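Side-chain contacts in uncharacterized protein VP1736 (Vibrio parahaemolyticus, PDB 3LXQ), which is of unknown function but contains a sulfatase-family domain of the alkaline phosphatase superfamily: residues K52-D55 against L56-S60; E115-E119 against G120-T124; D187-K190 against T191-G195; A432-A435 against S436-Q440. All blocks are in the same frame, centred on the assembly; numbering follows the deposited sequence.

How the interactions relate
All four contacts are local, and all are partly buried. Interactions 1 and 4 belong together: helices 50-61 and 422-441 pack against each other, the centres of the two interactions are 12 Å apart, and M53, L54 and V57 of the first meet F434 and K437 of the second. Interaction 1 adds a surface salt bridge, whereas interaction 4, none of whose touching residues is exposed, adds to its backbone bonds a CH-pi contact and a bridging water. Interactions 2 and 3 lie within the sulfatase range, on opposite sides of the chain's centre. Interaction 2 spans the passage from helix 111-118 to strand 121-127, with one weak backbone bond and a selenomethionine-glutamine contact; interaction 3 is a short helix whose phenylalanines face strands, a loop and helix 133-141.

Interaction 1 (K52-D55 against L56-S60); sequences KMLD and LVRAS
L54 and R58 meet one turn apart on helix 50-61, with the guanidinium of R58 folded back over the L54 side chain. The L54 methylene lies over one face of that group, CB standing 3.6 Å from R58 NH2. A bend at chi3 (-76°) turns the arginine back toward the preceding turn. D55 reaches the same group from its edge: D55 OD1 and R58 NH2 form a salt bridge of 3.1 Å. OD1 is met nearly in line with its C-O bond, but the carboxylate and guanidinium planes are 54° apart, which fits a single bond and not a two-pronged pair. R58 NH1 turns elsewhere, to the carbonyl of P72.

On other sides of the helix the pairs run alongside each other. The selenium of M53, a selenomethionine, lies 3.9 Å from V57 CG2, and K52 CG is 4.1 Å from L56 CD1, while the lysine amine goes on to a salt bridge with D426. Backbone bonds such as R58 N to L54 O (2.8 Å) set this spacing. With M53 and L54 touching helix 422-441 and D55 exposed, the geometry is that of an amphipathic helix bearing an i/i+3 salt bridge on its outer side.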
loop_
_atom_site.group_PDB
_atom_site.type_symbol
_atom_site.label_atom_id
_atom_site.label_comp_id
_atom_site.label_asym_id
_atom_site.label_seq_id
_atom_site.Cartn_x
_atom_site.Cartn_y
_atom_site.Cartn_z
ATOM N N LYS A 52 -1.159 -23.748 -15.495
ATOM C CA LYS A 52 -2.318 -22.937 -15.866
ATOM C C LYS A 52 -2.424 -21.662 -14.997
ATOM O O LYS A 52 -2.608 -20.558 -15.514
ATOM C CB LYS A 52 -3.616 -23.760 -15.792
ATOM C CG LYS A 52 -4.869 -22.958 -16.135
ATOM C CD LYS A 52 -6.127 -23.792 -16.133
ATOM C CE LYS A 52 -7.345 -22.886 -16.287
ATOM N NZ LYS A 52 -8.624 -23.649 -16.270
HETATM N N MSE A 53 -2.275 -21.835 -13.685
HETATM C CA MSE A 53 -2.327 -20.739 -12.727
HETATM C C MSE A 53 -1.246 -19.671 -12.984
HETATM O O MSE A 53 -1.569 -18.479 -13.156
HETATM C CB MSE A 53 -2.270 -21.310 -11.295
HETATM C CG MSE A 53 -2.529 -20.311 -10.180
HETATM SE SE MSE A 53 -0.868 -19.449 -9.599
HETATM C CE MSE A 53 -0.207 -20.888 -8.467
ATOM N N LEU A 54 0.019 -20.090 -13.032
ATOM C CA LEU A 54 1.117 -19.166 -13.293
ATOM C C LEU A 54 0.967 -18.419 -14.616
ATOM O O LEU A 54 1.291 -17.232 -14.703
ATOM C CB LEU A 54 2.473 -19.877 -13.278
ATOM C CG LEU A 54 3.323 -19.919 -12.005
ATOM C CD1 LEU A 54 2.832 -18.923 -10.952
ATOM C CD2 LEU A 54 3.383 -21.321 -11.434
ATOM N N ASP A 55 0.496 -19.118 -15.647
ATOM C CA ASP A 55 0.336 -18.496 -16.952
ATOM C C ASP A 55 -0.681 -17.375 -16.894
ATOM O O ASP A 55 -0.435 -16.289 -17.422
ATOM C CB ASP A 55 -0.035 -19.533 -18.028
ATOM C CG ASP A 55 1.124 -20.434 -18.389
ATOM O OD1 ASP A 55 2.271 -20.134 -17.983
ATOM O OD2 ASP A 55 0.891 -21.445 -19.080
ATOM N N LEU A 56 -1.800 -17.623 -16.217
ATOM C CA LEU A 56 -2.845 -16.626 -16.112
ATOM C C LEU A 56 -2.409 -15.462 -15.229
ATOM O O LEU A 56 -2.806 -14.325 -15.481
ATOM C CB LEU A 56 -4.155 -17.241 -15.611
ATOM C CG LEU A 56 -4.838 -18.205 -16.587
ATOM C CD1 LEU A 56 -5.946 -18.966 -15.874
ATOM C CD2 LEU A 56 -5.377 -17.471 -17.828
ATOM N N VAL A 57 -1.592 -15.751 -14.210
ATOM C CA VAL A 57 -1.045 -14.716 -13.320
ATOM C C VAL A 57 -0.070 -13.822 -14.102
ATOM O O VAL A 57 -0.223 -12.593 -14.127
ATOM C CB VAL A 57 -0.409 -15.342 -12.031
ATOM C CG1 VAL A 57 0.412 -14.331 -11.246
ATOM C CG2 VAL A 57 -1.499 -15.937 -11.128
ATOM N N ARG A 58 0.897 -14.442 -14.769
ATOM C CA ARG A 58 1.861 -13.698 -15.578
ATOM C C ARG A 58 1.203 -12.877 -16.694
ATOM O O ARG A 58 1.483 -11.689 -16.838
ATOM C CB ARG A 58 2.911 -14.639 -16.165
ATOM C CG ARG A 58 3.946 -15.118 -15.147
ATOM C CD ARG A 58 5.090 -15.840 -15.855
ATOM N NE ARG A 58 4.710 -17.185 -16.282
ATOM C CZ ARG A 58 5.079 -18.306 -15.667
ATOM N NH1 ARG A 58 5.856 -18.268 -14.592
ATOM N NH2 ARG A 58 4.660 -19.470 -16.132
ATOM N N ALA A 59 0.327 -13.506 -17.473
ATOM C CA ALA A 59 -0.394 -12.791 -18.527
ATOM C C ALA A 59 -1.237 -11.624 -17.982
ATOM O O ALA A 59 -1.129 -10.493 -18.473
ATOM C CB ALA A 59 -1.245 -13.750 -19.362
ATOM N N SER A 60 -2.053 -11.880 -16.966
ATOM C CA SER A 60 -2.875 -10.825 -16.401
ATOM C C SER A 60 -2.058 -9.726 -15.694
ATOM O O SER A 60 -2.546 -8.616 -15.549
ATOM C CB SER A 60 -3.955 -11.376 -15.466
ATOM O OG SER A 60 -3.370 -12.007 -14.340
#

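Interaction 2 (E115-E119 against G120-T124); sequences ELMQE and GWQFT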
loop_
_atom_site.group_PDB
_atom_site.type_symbol
_atom_site.label_atom_id
_atom_site.label_comp_id
_atom_site.label_asym_id
_atom_site.label_seq_id
_atom_site.Cartn_x
_atom_site.Cartn_y
_atom_site.Cartn_z
ATOM N N GLU A 115 -6.010 19.441 -0.845
ATOM C CA GLU A 115 -5.237 20.499 -1.478
ATOM C C GLU A 115 -3.989 19.922 -2.137
ATOM O O GLU A 115 -3.692 20.241 -3.284
ATOM C CB GLU A 115 -4.850 21.551 -0.437
ATOM C CG GLU A 115 -4.299 22.834 -1.021
ATOM C CD GLU A 115 -5.372 23.675 -1.685
ATOM O OE1 GLU A 115 -6.041 23.174 -2.619
ATOM O OE2 GLU A 115 -5.540 24.847 -1.276
ATOM N N LEU A 116 -3.277 19.066 -1.402
ATOM C CA LEU A 116 -2.080 18.387 -1.905
ATOM C C LEU A 116 -2.371 17.450 -3.090
ATOM O O LEU A 116 -1.491 17.173 -3.918
ATOM C CB LEU A 116 -1.417 17.604 -0.775
ATOM C CG LEU A 116 -0.797 18.420 0.359
ATOM C CD1 LEU A 116 -0.728 17.596 1.633
ATOM C CD2 LEU A 116 0.586 18.935 -0.040
HETATM N N MSE A 117 -3.612 16.969 -3.153
HETATM C CA MSE A 117 -4.084 16.095 -4.232
HETATM C C MSE A 117 -4.028 16.791 -5.579
HETATM O O MSE A 117 -3.661 16.178 -6.577
HETATM C CB MSE A 117 -5.518 15.639 -3.968
HETATM C CG MSE A 117 -5.680 14.686 -2.801
HETATM SE SE MSE A 117 -5.748 12.822 -3.345
HETATM C CE MSE A 117 -3.962 12.573 -3.965
ATOM N N GLN A 118 -4.407 18.067 -5.594
ATOM C CA GLN A 118 -4.368 18.876 -6.802
ATOM C C GLN A 118 -2.923 19.084 -7.244
ATOM O O GLN A 118 -2.651 19.289 -8.428
ATOM C CB GLN A 118 -5.043 20.242 -6.580
ATOM C CG GLN A 118 -6.420 20.223 -5.886
ATOM C CD GLN A 118 -7.379 19.157 -6.418
ATOM O OE1 GLN A 118 -7.402 18.851 -7.616
ATOM N NE2 GLN A 118 -8.181 18.587 -5.517
ATOM N N GLU A 119 -2.001 19.014 -6.289
ATOM C CA GLU A 119 -0.595 19.297 -6.553
ATOM C C GLU A 119 0.190 18.104 -7.098
ATOM O O GLU A 119 1.377 18.236 -7.388
ATOM C CB GLU A 119 0.079 19.871 -5.298
ATOM C CG GLU A 119 -0.421 21.270 -4.929
ATOM C CD GLU A 119 -0.026 21.709 -3.530
ATOM O OE1 GLU A 119 -0.856 22.359 -2.860
ATOM O OE2 GLU A 119 1.110 21.414 -3.103
ATOM N N GLY A 120 -0.461 16.947 -7.258
ATOM C CA GLY A 120 0.259 15.767 -7.739
ATOM C C GLY A 120 -0.497 14.676 -8.482
ATOM O O GLY A 120 -1.576 14.898 -9.050
ATOM N N TRP A 121 0.095 13.488 -8.469
ATOM C CA TRP A 121 -0.464 12.300 -9.111
ATOM C C TRP A 121 -1.444 11.600 -8.150
ATOM O O TRP A 121 -1.043 10.879 -7.233
ATOM C CB TRP A 121 0.687 11.396 -9.553
ATOM C CG TRP A 121 0.322 10.188 -10.402
ATOM C CD1 TRP A 121 -0.917 9.832 -10.868
ATOM C CD2 TRP A 121 1.234 9.210 -10.913
ATOM N NE1 TRP A 121 -0.830 8.683 -11.615
ATOM C CE2 TRP A 121 0.478 8.284 -11.663
ATOM C CE3 TRP A 121 2.614 9.020 -10.799
ATOM C CZ2 TRP A 121 1.052 7.180 -12.281
ATOM C CZ3 TRP A 121 3.189 7.928 -11.431
ATOM C CH2 TRP A 121 2.407 7.019 -12.158
ATOM N N GLN A 122 -2.727 11.856 -8.370
ATOM C CA GLN A 122 -3.815 11.425 -7.497
ATOM C C GLN A 122 -4.447 10.207 -8.130
ATOM O O GLN A 122 -4.718 10.208 -9.337
ATOM C CB GLN A 122 -4.834 12.565 -7.365
ATOM C CG GLN A 122 -6.263 12.164 -7.013
ATOM C CD GLN A 122 -7.249 13.326 -7.128
ATOM O OE1 GLN A 122 -6.863 14.460 -7.428
ATOM N NE2 GLN A 122 -8.529 13.048 -6.886
ATOM N N PHE A 123 -4.656 9.150 -7.343
ATOM C CA PHE A 123 -5.283 7.930 -7.879
ATOM C C PHE A 123 -6.700 7.857 -7.351
ATOM O O PHE A 123 -6.901 7.787 -6.140
ATOM C CB PHE A 123 -4.505 6.677 -7.454
ATOM C CG PHE A 123 -3.101 6.600 -7.996
ATOM C CD1 PHE A 123 -2.063 7.290 -7.379
ATOM C CD2 PHE A 123 -2.815 5.819 -9.100
ATOM C CE1 PHE A 123 -0.754 7.198 -7.872
ATOM C CE2 PHE A 123 -1.512 5.726 -9.608
ATOM C CZ PHE A 123 -0.485 6.410 -8.992
ATOM N N THR A 124 -7.686 7.882 -8.241
ATOM C CA THR A 124 -9.084 7.971 -7.804
ATOM C C THR A 124 -9.739 6.610 -7.755
ATOM O O THR A 124 -10.867 6.477 -7.272
ATOM C CB THR A 124 -9.936 8.905 -8.695
ATOM O OG1 THR A 124 -10.110 8.309 -9.992
ATOM C CG2 THR A 124 -9.276 10.271 -8.830
#
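M117 O and G120 N make the sole hydrogen bond between 115-119 and 120-124, and it is weak: 3.4 Å long, though fairly straight at 166°. It spans three residues at the end of helix 111-118. G120, with phi and psi of -154° and -158°, then leads the extended chain away into strand 121-127.

Van der Waals contact links the side chains of M117 and Q122, which cross at about a right angle. M117 is a selenomethionine bent at both chi2 and chi3, and these bends bring its far end against the glutamine stem. Its methyl CE approaches Q122 CB to 3.5 Å, and its SE lies 3.8 Å from Q122 CG. Q122 runs extended beyond CG, and it is CB and CG that meet the selenomethionine most closely. M117 also touches L326 of strand 322-328, so it rests the end of its helix on two strands of the sheet.

The polar groups do little between the segments. Q122 OE1 is 3.7 Å from M117 O, a separation between two acceptors. E119 sends its carboxylate to a salt bridge with K290, while the backbone of G120 and Q122 bonds to R335 in the neighbouring strand 335-337.

The side-chain part of the contact is therefore apolar, selenomethionine against glutamine methylenes, while the E119 carboxylate and the strand backbone find their partners outside it.

Interaction 3 (D187-K190 against T191-G195); sequences DNMK and TFFFG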
loop_
_atom_site.group_PDB
_atom_site.type_symbol
_atom_site.label_atom_id
_atom_site.label_comp_id
_atom_site.label_asym_id
_atom_site.label_seq_id
_atom_site.Cartn_x
_atom_site.Cartn_y
_atom_site.Cartn_z
ATOM N N ASP A 187 2.357 -6.020 15.995
ATOM C CA ASP A 187 2.062 -6.721 14.731
ATOM C C ASP A 187 3.303 -7.359 14.084
ATOM O O ASP A 187 3.343 -7.557 12.864
ATOM C CB ASP A 187 1.393 -5.778 13.719
ATOM C CG ASP A 187 -0.127 -5.747 13.836
ATOM O OD1 ASP A 187 -0.733 -6.645 14.470
ATOM O OD2 ASP A 187 -0.724 -4.807 13.272
ATOM N N ASN A 188 4.323 -7.653 14.885
ATOM C CA ASN A 188 5.528 -8.332 14.388
ATOM C C ASN A 188 6.352 -7.507 13.365
ATOM O O ASN A 188 7.216 -8.044 12.668
ATOM C CB ASN A 188 5.128 -9.701 13.803
ATOM C CG ASN A 188 6.295 -10.653 13.678
ATOM O OD1 ASN A 188 6.448 -11.325 12.659
ATOM N ND2 ASN A 188 7.137 -10.703 14.708
HETATM N N MSE A 189 6.089 -6.205 13.286
HETATM C CA MSE A 189 6.710 -5.365 12.258
HETATM C C MSE A 189 8.233 -5.322 12.362
HETATM O O MSE A 189 8.926 -5.625 11.389
HETATM C CB MSE A 189 6.127 -3.957 12.273
HETATM C CG MSE A 189 4.659 -3.920 11.898
HETATM SE SE MSE A 189 3.912 -2.128 11.991
HETATM C CE MSE A 189 4.413 -1.683 13.842
ATOM N N LYS A 190 8.747 -4.981 13.545
ATOM C CA LYS A 190 10.191 -4.832 13.745
ATOM C C LYS A 190 10.967 -6.060 13.285
ATOM O O LYS A 190 12.000 -5.936 12.640
ATOM C CB LYS A 190 10.523 -4.547 15.216
ATOM C CG LYS A 190 11.933 -4.018 15.415
ATOM C CD LYS A 190 12.559 -4.519 16.679
ATOM C CE LYS A 190 12.944 -3.361 17.571
ATOM N NZ LYS A 190 11.712 -2.749 18.159
ATOM N N THR A 191 10.464 -7.237 13.643
ATOM C CA THR A 191 11.099 -8.504 13.299
ATOM C C THR A 191 11.060 -8.749 11.795
ATOM O O THR A 191 12.066 -9.106 11.192
ATOM C CB THR A 191 10.457 -9.683 14.081
ATOM O OG1 THR A 191 10.644 -9.468 15.487
ATOM C CG2 THR A 191 11.089 -11.025 13.705
ATOM N N PHE A 192 9.901 -8.539 11.184
ATOM C CA PHE A 192 9.805 -8.647 9.734
ATOM C C PHE A 192 10.683 -7.626 9.013
ATOM O O PHE A 192 11.273 -7.948 7.985
ATOM C CB PHE A 192 8.364 -8.496 9.270
ATOM C CG PHE A 192 8.192 -8.598 7.775
ATOM C CD1 PHE A 192 8.198 -9.837 7.142
ATOM C CD2 PHE A 192 8.002 -7.455 7.002
ATOM C CE1 PHE A 192 8.006 -9.938 5.766
ATOM C CE2 PHE A 192 7.802 -7.556 5.622
ATOM C CZ PHE A 192 7.813 -8.800 5.004
ATOM N N PHE A 193 10.745 -6.401 9.526
ATOM C CA PHE A 193 11.473 -5.348 8.827
ATOM C C PHE A 193 12.977 -5.590 8.953
ATOM O O PHE A 193 13.692 -5.528 7.956
ATOM C CB PHE A 193 11.090 -3.947 9.331
ATOM C CG PHE A 193 9.695 -3.489 8.940
ATOM C CD1 PHE A 193 9.072 -3.947 7.779
ATOM C CD2 PHE A 193 9.034 -2.547 9.717
ATOM C CE1 PHE A 193 7.793 -3.497 7.418
ATOM C CE2 PHE A 193 7.773 -2.094 9.366
ATOM C CZ PHE A 193 7.152 -2.570 8.206
ATOM N N PHE A 194 13.434 -5.897 10.170
ATOM C CA PHE A 194 14.848 -6.205 10.454
ATOM C C PHE A 194 15.358 -7.445 9.730
ATOM O O PHE A 194 16.508 -7.481 9.290
ATOM C CB PHE A 194 15.089 -6.370 11.968
ATOM C CG PHE A 194 15.637 -5.144 12.648
ATOM C CD1 PHE A 194 15.802 -3.945 11.955
ATOM C CD2 PHE A 194 15.965 -5.186 14.003
ATOM C CE1 PHE A 194 16.304 -2.810 12.587
ATOM C CE2 PHE A 194 16.471 -4.054 14.660
ATOM C CZ PHE A 194 16.644 -2.861 13.950
ATOM N N GLY A 195 14.510 -8.463 9.629
ATOM C CA GLY A 195 14.849 -9.675 8.891
ATOM C C GLY A 195 14.848 -9.492 7.377
ATOM O O GLY A 195 15.380 -10.339 6.645
#
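The F193 ring lies beside the M189 turn of helix 189-195, its CE2 atom 3.8 Å from M189 CB. M189 O comes at the same ring obliquely, 3.3 Å from F193 CG. At the edge of the F192 ring, in its plane, sits F193 CE1. Outside the helix, F178 meets F193 edge-to-face, and F198 lies against it with the ring planes about 40° apart. The third ring, F194, is met by K190 O, again obliquely, with F194 CG 3.7 Å from that oxygen.

Backbone bonds hold these rings one turn above their partners. F192 N reaches N188 O over 3.1 Å and almost straight, at 171°. F193 N bonds to M189 O at 2.7 Å, and F194 N to K190 O at 2.9 Å. With CG of F193 beside its own backbone N (chi1 -71°), the ring is laid back along the helix toward M189.

K190 bends repeatedly along its chain, and its amine forms a salt bridge with E203 as well as a long, weak ion pair with E183. I201 touches K190, F193 and F194, setting this helix against strand 200-202 in the beta-alpha-beta unit that begins with strand 175-180.

The chemistry is divided: F193 and M189 form a buried apolar side, where the carbonyl that borders the ring is satisfied by a backbone N-H, and the lysine charge is matched beyond the helix.

Interaction 4 (A432-A435 against S436-Q440); sequences ALFA and SKAYQ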
loop_
_atom_site.group_PDB
_atom_site.type_symbol
_atom_site.label_atom_id
_atom_site.label_comp_id
_atom_site.label_asym_id
_atom_site.label_seq_id
_atom_site.Cartn_x
_atom_site.Cartn_y
_atom_site.Cartn_z
ATOM N N ALA A 432 -6.289 -15.309 -7.106
ATOM C CA ALA A 432 -6.668 -15.689 -5.741
ATOM C C ALA A 432 -5.701 -16.699 -5.120
ATOM O O ALA A 432 -5.465 -16.678 -3.914
ATOM C CB ALA A 432 -8.084 -16.272 -5.726
ATOM N N LEU A 433 -5.173 -17.597 -5.946
ATOM C CA LEU A 433 -4.338 -18.705 -5.487
ATOM C C LEU A 433 -2.858 -18.380 -5.378
ATOM O O LEU A 433 -2.110 -19.099 -4.700
ATOM C CB LEU A 433 -4.484 -19.888 -6.441
ATOM C CG LEU A 433 -5.829 -20.593 -6.520
ATOM C CD1 LEU A 433 -5.825 -21.580 -7.681
ATOM C CD2 LEU A 433 -6.141 -21.303 -5.207
ATOM N N PHE A 434 -2.426 -17.326 -6.064
ATOM C CA PHE A 434 -0.991 -17.135 -6.295
ATOM C C PHE A 434 -0.173 -16.972 -5.010
ATOM O O PHE A 434 0.786 -17.715 -4.794
ATOM C CB PHE A 434 -0.714 -15.982 -7.278
ATOM C CG PHE A 434 0.743 -15.635 -7.393
ATOM C CD1 PHE A 434 1.628 -16.505 -8.012
ATOM C CD2 PHE A 434 1.233 -14.451 -6.859
ATOM C CE1 PHE A 434 2.972 -16.201 -8.110
ATOM C CE2 PHE A 434 2.582 -14.138 -6.948
ATOM C CZ PHE A 434 3.459 -15.020 -7.580
ATOM N N ALA A 435 -0.553 -16.015 -4.167
ATOM C CA ALA A 435 0.199 -15.723 -2.952
ATOM C C ALA A 435 0.304 -16.946 -2.050
ATOM O O ALA A 435 1.384 -17.239 -1.519
ATOM C CB ALA A 435 -0.403 -14.561 -2.200
ATOM N N SER A 436 -0.808 -17.661 -1.901
ATOM C CA SER A 436 -0.856 -18.890 -1.113
ATOM C C SER A 436 0.144 -19.940 -1.633
ATOM O O SER A 436 0.863 -20.558 -0.852
ATOM C CB SER A 436 -2.276 -19.434 -1.095
ATOM O OG SER A 436 -2.360 -20.629 -0.354
ATOM N N LYS A 437 0.224 -20.098 -2.953
ATOM C CA LYS A 437 1.164 -21.045 -3.541
ATOM C C LYS A 437 2.606 -20.532 -3.534
ATOM O O LYS A 437 3.546 -21.311 -3.336
ATOM C CB LYS A 437 0.720 -21.445 -4.953
ATOM C CG LYS A 437 -0.398 -22.488 -4.994
ATOM C CD LYS A 437 0.193 -23.895 -5.102
ATOM C CE LYS A 437 -0.874 -24.977 -5.077
ATOM N NZ LYS A 437 -1.235 -25.410 -3.686
ATOM N N ALA A 438 2.786 -19.231 -3.759
ATOM C CA ALA A 438 4.130 -18.635 -3.817
ATOM C C ALA A 438 4.801 -18.714 -2.455
ATOM O O ALA A 438 6.019 -18.940 -2.357
ATOM C CB ALA A 438 4.065 -17.183 -4.300
ATOM N N TYR A 439 3.986 -18.521 -1.417
ATOM C CA TYR A 439 4.425 -18.646 -0.034
ATOM C C TYR A 439 4.866 -20.078 0.269
ATOM O O TYR A 439 5.989 -20.296 0.724
ATOM C CB TYR A 439 3.326 -18.190 0.941
ATOM C CG TYR A 439 3.717 -18.379 2.388
ATOM C CD1 TYR A 439 3.205 -19.432 3.141
ATOM C CD2 TYR A 439 4.637 -17.524 2.993
ATOM C CE1 TYR A 439 3.589 -19.619 4.465
ATOM C CE2 TYR A 439 5.030 -17.703 4.307
ATOM C CZ TYR A 439 4.501 -18.745 5.038
ATOM O OH TYR A 439 4.891 -18.912 6.343
ATOM N N GLN A 440 3.984 -21.042 0.003
ATOM C CA GLN A 440 4.293 -22.467 0.159
ATOM C C GLN A 440 5.585 -22.898 -0.526
ATOM O O GLN A 440 6.323 -23.719 0.012
ATOM C CB GLN A 440 3.166 -23.335 -0.401
ATOM C CG GLN A 440 1.885 -23.305 0.392
ATOM C CD GLN A 440 0.829 -24.236 -0.186
ATOM O OE1 GLN A 440 1.135 -25.348 -0.639
ATOM N NE2 GLN A 440 -0.426 -23.788 -0.167
HETATM O O HOH W 1 -3.376 -16.436 -2.262
#
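A435 takes part in this contact chiefly through its backbone: A435 O accepts the N-H of Y439 at 2.9 Å. The Y439 CB also lies 3.3 Å from A435 O, while its ring leads off to K157, which makes a cation-pi contact with the ring and whose backbone N hydrogen-bonds to Y439 OH.

At S436 the regular hydrogen bonding is opened by a water. The i/i+4 acceptor would be A432 O, but a water molecule stands between the two, 2.9 Å from S436 N, whose proton it accepts, and 2.7 Å from A432 O. The bonds beside it are direct, as in K437 N to L433 O (3.1 Å). The water thus replaces the direct bond at this one step of the long C-terminal helix 422-441, which packs along helix 50-61. With OG anti to the backbone N (chi1 179°), S436 turns its hydroxyl to the backbone N of A41.

A438 points its methyl over one face of the F434 ring. Its CB lies 4.2 Å from the ring centroid and only 19° off the ring normal, which makes this a CH-pi contact, although the methyl sits nearer the CE1 and CZ side of the ring than its middle. A438 N also bonds to F434 O, at 2.7 Å. L54 and V57 of helix 50-61 also touch the F434 side chain.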